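Local coordinates for protein acetyltransferase (Agrobacterium tumefaciens, PDB 2DXQ) that probably transfers an acetyl group from acetyl-coenzyme A to an acceptor that is not known, as a member of the GNAT acetyltransferase family, at residues E32-T35 with Q36-G39; V103-A106 with I107-F111. All coordinates share one frame; numbering follows the deposited sequence.

Contact 1: residues E32-T35 with Q36-G39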
loop_
_atom_site.group_PDB
_atom_site.type_symbol
_atom_site.label_atom_id
_atom_site.label_comp_id
_atom_site.label_asym_id
_atom_site.label_seq_id
_atom_site.Cartn_x
_atom_site.Cartn_y
_atom_site.Cartn_z
ATOM N N GLU A 32 -4.459 15.075 -18.922
ATOM C CA GLU A 32 -3.762 14.129 -19.794
ATOM C C GLU A 32 -2.286 14.487 -19.803
ATOM O O GLU A 32 -1.846 15.336 -20.573
ATOM C CB GLU A 32 -4.390 14.113 -21.195
ATOM C CG GLU A 32 -5.885 13.781 -21.139
ATOM C CD GLU A 32 -6.547 13.653 -22.507
ATOM O OE1 GLU A 32 -5.948 14.046 -23.532
ATOM O OE2 GLU A 32 -7.688 13.142 -22.545
ATOM N N LEU A 33 -1.540 13.863 -18.890
ATOM C CA LEU A 33 -0.096 14.058 -18.785
ATOM C C LEU A 33 0.582 13.585 -20.053
ATOM O O LEU A 33 0.230 12.537 -20.594
ATOM C CB LEU A 33 0.475 13.240 -17.620
ATOM C CG LEU A 33 0.051 13.608 -16.208
ATOM C CD1 LEU A 33 0.749 12.668 -15.243
ATOM C CD2 LEU A 33 0.398 15.053 -15.887
ATOM N N THR A 34 1.549 14.359 -20.538
ATOM C CA THR A 34 2.348 13.908 -21.671
ATOM C C THR A 34 3.428 12.948 -21.174
ATOM O O THR A 34 3.723 12.883 -19.979
ATOM C CB THR A 34 3.012 15.094 -22.373
ATOM O OG1 THR A 34 3.956 15.696 -21.468
ATOM C CG2 THR A 34 1.953 16.115 -22.763
ATOM N N THR A 35 4.011 12.192 -22.097
ATOM C CA THR A 35 5.123 11.324 -21.785
ATOM C C THR A 35 6.255 12.139 -21.127
ATOM O O THR A 35 6.908 11.681 -20.179
ATOM C CB THR A 35 5.582 10.588 -23.069
ATOM O OG1 THR A 35 4.477 9.815 -23.565
ATOM C CG2 THR A 35 6.715 9.664 -22.786
ATOM N N GLN A 36 6.453 13.369 -21.602
ATOM C CA GLN A 36 7.494 14.230 -21.033
ATOM C C GLN A 36 7.191 14.615 -19.582
ATOM O O GLN A 36 8.073 14.511 -18.725
ATOM C CB GLN A 36 7.700 15.492 -21.889
ATOM C CG GLN A 36 8.390 15.216 -23.225
ATOM C CD GLN A 36 7.489 14.487 -24.207
ATOM O OE1 GLN A 36 6.277 14.688 -24.206
ATOM N NE2 GLN A 36 8.084 13.629 -25.052
ATOM N N GLU A 37 5.959 15.047 -19.327
ATOM C CA GLU A 37 5.510 15.430 -17.969
ATOM C C GLU A 37 5.590 14.261 -16.997
ATOM O O GLU A 37 5.848 14.447 -15.799
ATOM C CB GLU A 37 4.070 15.948 -18.001
ATOM C CG GLU A 37 3.947 17.366 -18.580
ATOM C CD GLU A 37 2.521 17.789 -18.840
ATOM O OE1 GLU A 37 1.643 16.911 -19.052
ATOM O OE2 GLU A 37 2.272 19.019 -18.875
ATOM N N ALA A 38 5.366 13.053 -17.518
ATOM C CA ALA A 38 5.288 11.868 -16.683
ATOM C C ALA A 38 6.619 11.152 -16.505
ATOM O O ALA A 38 6.718 10.235 -15.700
ATOM C CB ALA A 38 4.196 10.892 -17.235
ATOM N N GLY A 39 7.651 11.585 -17.230
ATOM C CA GLY A 39 8.914 10.841 -17.312
ATOM C C GLY A 39 9.660 10.676 -15.996
ATOM O O GLY A 39 10.167 9.587 -15.689
#
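Thr34 and Glu37 form a capping box at the start of helix 35-47, with Thr34 as the N-cap residue. Two reciprocal bonds make the box. Glu37 N donates to Thr34 OG1 at 3.0 Å, and the bond is nearly straight at 167°. In return, Thr34 N donates to Glu37 OE1, also at 3.0 Å. The carboxylate is met on its anti side, with the donor 28° out of its plane. Thr34 OG1 sits between its own backbone N and carbonyl carbon (chi1 65°), which turns the hydroxyl toward the first turn of the helix. The Glu37 chain runs extended beyond CG and carries OE1 back past the hydroxyl to the amide of Thr34. The hydroxyl serves the Glu37 N-H, for which no preceding turn supplies a carbonyl. The carboxylate serves the N-H of the N-cap residue itself.

The backbone adds the first helical bond, from Ala38 N to Thr34 O at 3.0 Å. A second, weak bond runs from the same N-H to Thr35 O.

Apolar packing is slight. Leu33 CD1 lies 4.4 Å from Ala38 CB, and both residues also pack on Leu74 of the second subunit. Thr35 and Ala38 touch helix 16-26, at Leu16, Pro17 and Leu20. The cap therefore lies where the loop after that helix turns into helix 35-47, at the surface, with Leu33 and Ala38 at the subunit interface.

Close van der Waals approaches surround the box. Thr34 OG1 is 3.3 Å from Glu37 CG, and Glu37 OE1 comes within 3.4 Å of Leu33 CA.

Contact 2: residues V103-A106 with I107-F111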
loop_
_atom_site.group_PDB
_atom_site.type_symbol
_atom_site.label_atom_id
_atom_site.label_comp_id
_atom_site.label_asym_id
_atom_site.label_seq_id
_atom_site.Cartn_x
_atom_site.Cartn_y
_atom_site.Cartn_z
ATOM N N VAL A 103 -3.984 -8.976 -12.664
ATOM C CA VAL A 103 -4.157 -8.946 -11.196
ATOM C C VAL A 103 -3.682 -10.264 -10.607
ATOM O O VAL A 103 -2.933 -10.283 -9.613
ATOM C CB VAL A 103 -5.614 -8.644 -10.786
ATOM C CG1 VAL A 103 -5.799 -8.784 -9.270
ATOM C CG2 VAL A 103 -6.030 -7.221 -11.272
ATOM N N ARG A 104 -4.098 -11.372 -11.217
ATOM C CA ARG A 104 -3.687 -12.692 -10.722
ATOM C C ARG A 104 -2.147 -12.859 -10.802
ATOM O O ARG A 104 -1.529 -13.402 -9.873
ATOM C CB ARG A 104 -4.464 -13.820 -11.427
ATOM C CG ARG A 104 -5.910 -13.916 -10.953
ATOM C CD ARG A 104 -6.667 -15.064 -11.589
ATOM N NE ARG A 104 -6.225 -16.334 -11.015
ATOM C CZ ARG A 104 -6.837 -16.992 -10.034
ATOM N NH1 ARG A 104 -7.971 -16.542 -9.502
ATOM N NH2 ARG A 104 -6.315 -18.136 -9.605
ATOM N N HIS A 105 -1.531 -12.326 -11.854
ATOM C CA HIS A 105 -0.071 -12.366 -11.986
ATOM C C HIS A 105 0.609 -11.586 -10.868
ATOM O O HIS A 105 1.580 -12.051 -10.266
ATOM C CB HIS A 105 0.401 -11.852 -13.344
ATOM C CG HIS A 105 1.875 -11.994 -13.556
ATOM N ND1 HIS A 105 2.472 -13.198 -13.868
ATOM C CD2 HIS A 105 2.873 -11.078 -13.513
ATOM C CE1 HIS A 105 3.777 -13.017 -14.002
ATOM N NE2 HIS A 105 4.047 -11.738 -13.793
ATOM N N ALA A 106 0.072 -10.412 -10.567
ATOM C CA ALA A 106 0.595 -9.597 -9.480
ATOM C C ALA A 106 0.474 -10.316 -8.121
ATOM O O ALA A 106 1.429 -10.326 -7.328
ATOM C CB ALA A 106 -0.111 -8.214 -9.483
ATOM N N ILE A 107 -0.664 -10.968 -7.877
ATOM C CA ILE A 107 -0.852 -11.782 -6.661
ATOM C C ILE A 107 0.208 -12.878 -6.607
ATOM O O ILE A 107 0.893 -13.061 -5.598
ATOM C CB ILE A 107 -2.251 -12.391 -6.611
ATOM C CG1 ILE A 107 -3.270 -11.273 -6.347
ATOM C CG2 ILE A 107 -2.353 -13.458 -5.493
ATOM C CD1 ILE A 107 -4.724 -11.670 -6.615
ATOM N N GLU A 108 0.358 -13.582 -7.725
ATOM C CA GLU A 108 1.281 -14.713 -7.754
ATOM C C GLU A 108 2.712 -14.258 -7.543
ATOM O O GLU A 108 3.486 -14.922 -6.836
ATOM C CB GLU A 108 1.087 -15.501 -9.052
ATOM C CG GLU A 108 -0.224 -16.262 -9.016
ATOM C CD GLU A 108 -0.634 -16.864 -10.349
ATOM O OE1 GLU A 108 0.153 -16.809 -11.325
ATOM O OE2 GLU A 108 -1.766 -17.394 -10.409
ATOM N N THR A 109 3.038 -13.095 -8.097
ATOM C CA THR A 109 4.377 -12.510 -7.950
ATOM C C THR A 109 4.672 -12.140 -6.501
ATOM O O THR A 109 5.775 -12.409 -5.985
ATOM C CB THR A 109 4.571 -11.326 -8.905
ATOM O OG1 THR A 109 4.423 -11.792 -10.253
ATOM C CG2 THR A 109 5.963 -10.661 -8.730
ATOM N N ALA A 110 3.678 -11.567 -5.834
ATOM C CA ALA A 110 3.788 -11.241 -4.411
ATOM C C ALA A 110 4.013 -12.498 -3.560
ATOM O O ALA A 110 4.909 -12.540 -2.704
ATOM C CB ALA A 110 2.527 -10.518 -3.967
ATOM N N PHE A 111 3.200 -13.521 -3.783
ATOM C CA PHE A 111 3.357 -14.769 -3.033
ATOM C C PHE A 111 4.703 -15.447 -3.313
ATOM O O PHE A 111 5.324 -16.006 -2.396
ATOM C CB PHE A 111 2.201 -15.728 -3.281
ATOM C CG PHE A 111 0.899 -15.318 -2.607
ATOM C CD1 PHE A 111 0.901 -14.550 -1.446
ATOM C CD2 PHE A 111 -0.318 -15.731 -3.135
ATOM C CE1 PHE A 111 -0.298 -14.180 -0.823
ATOM C CE2 PHE A 111 -1.526 -15.372 -2.520
ATOM C CZ PHE A 111 -1.512 -14.594 -1.366
HETATM O O HOH W 1 -4.257 -17.282 -12.317
HETATM O O HOH W 2 -3.308 -15.668 -8.395
#
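The His105 ring has the hydroxyl of Thr109 over one face. OG1 stands 3.5 Å above the ring plane, offset toward the rim, and is nearest to His105 NE2 at 3.6 Å. The ring also meets Phe54 edge-to-face. At the edge of the Arg104 guanidinium, in its plane, water 1 lies between NE and Glu108 OE2. Its distance to Arg104 NE, 2.5 Å, is unusually short, so this link is doubtful. Water 2 joins Arg104 O to Glu108 OE2, donating to both. Arg104 NE and Glu108 OE2 themselves stay 4.6 Å apart.

Thr109 OG1 also donates to His105 O at 2.9 Å, from 40° above the carbonyl plane. With OG1 anti to the carbonyl carbon (chi1 -61°), the hydroxyl lies beside the backbone N and shares its acceptor one turn back. Thr109 N donates to His105 O at 2.8 Å, and two donors of one residue grip this oxygen. Regular helical bonds run alongside, as from Ile107 N to Val103 O and from Ala110 N to Ala106 O. On the buried side Val103 CG1 meets Ile107 CD1 at 4.1 Å.

These are the middle and last turns of helix 98-112, the crossover helix of a beta-alpha-beta unit. Phe111 O accepts a hydrogen bond from Gln149 of the second subunit. Val103, Ala106, Ile107 and Ala110 rest on strand 81-88, Ala110 and Phe111 touch strand 117-122, and Thr109 reaches Leu68 of strand 61-71.

In the fold
Both contacts are local, within one run of chain, but they hold different elements. Contact 1 starts helix 35-47 at the surface. Contact 2 lies in the middle and last turns of helix 98-112 and is partly buried, with one side against the sheet. Their centres are about 28 Å apart, on opposite sides of the chain's centre, and the two do not touch. Side chains bind backbone N-H groups in contact 1. In contact 2 the regular helix bonds satisfy the backbone, a threonine hydroxyl adds to a carbonyl, and water joins a glutamate carboxylate to a backbone carbonyl. Each also touches the second subunit, contact 1 by apolar packing and contact 2 by packing and a hydrogen bond.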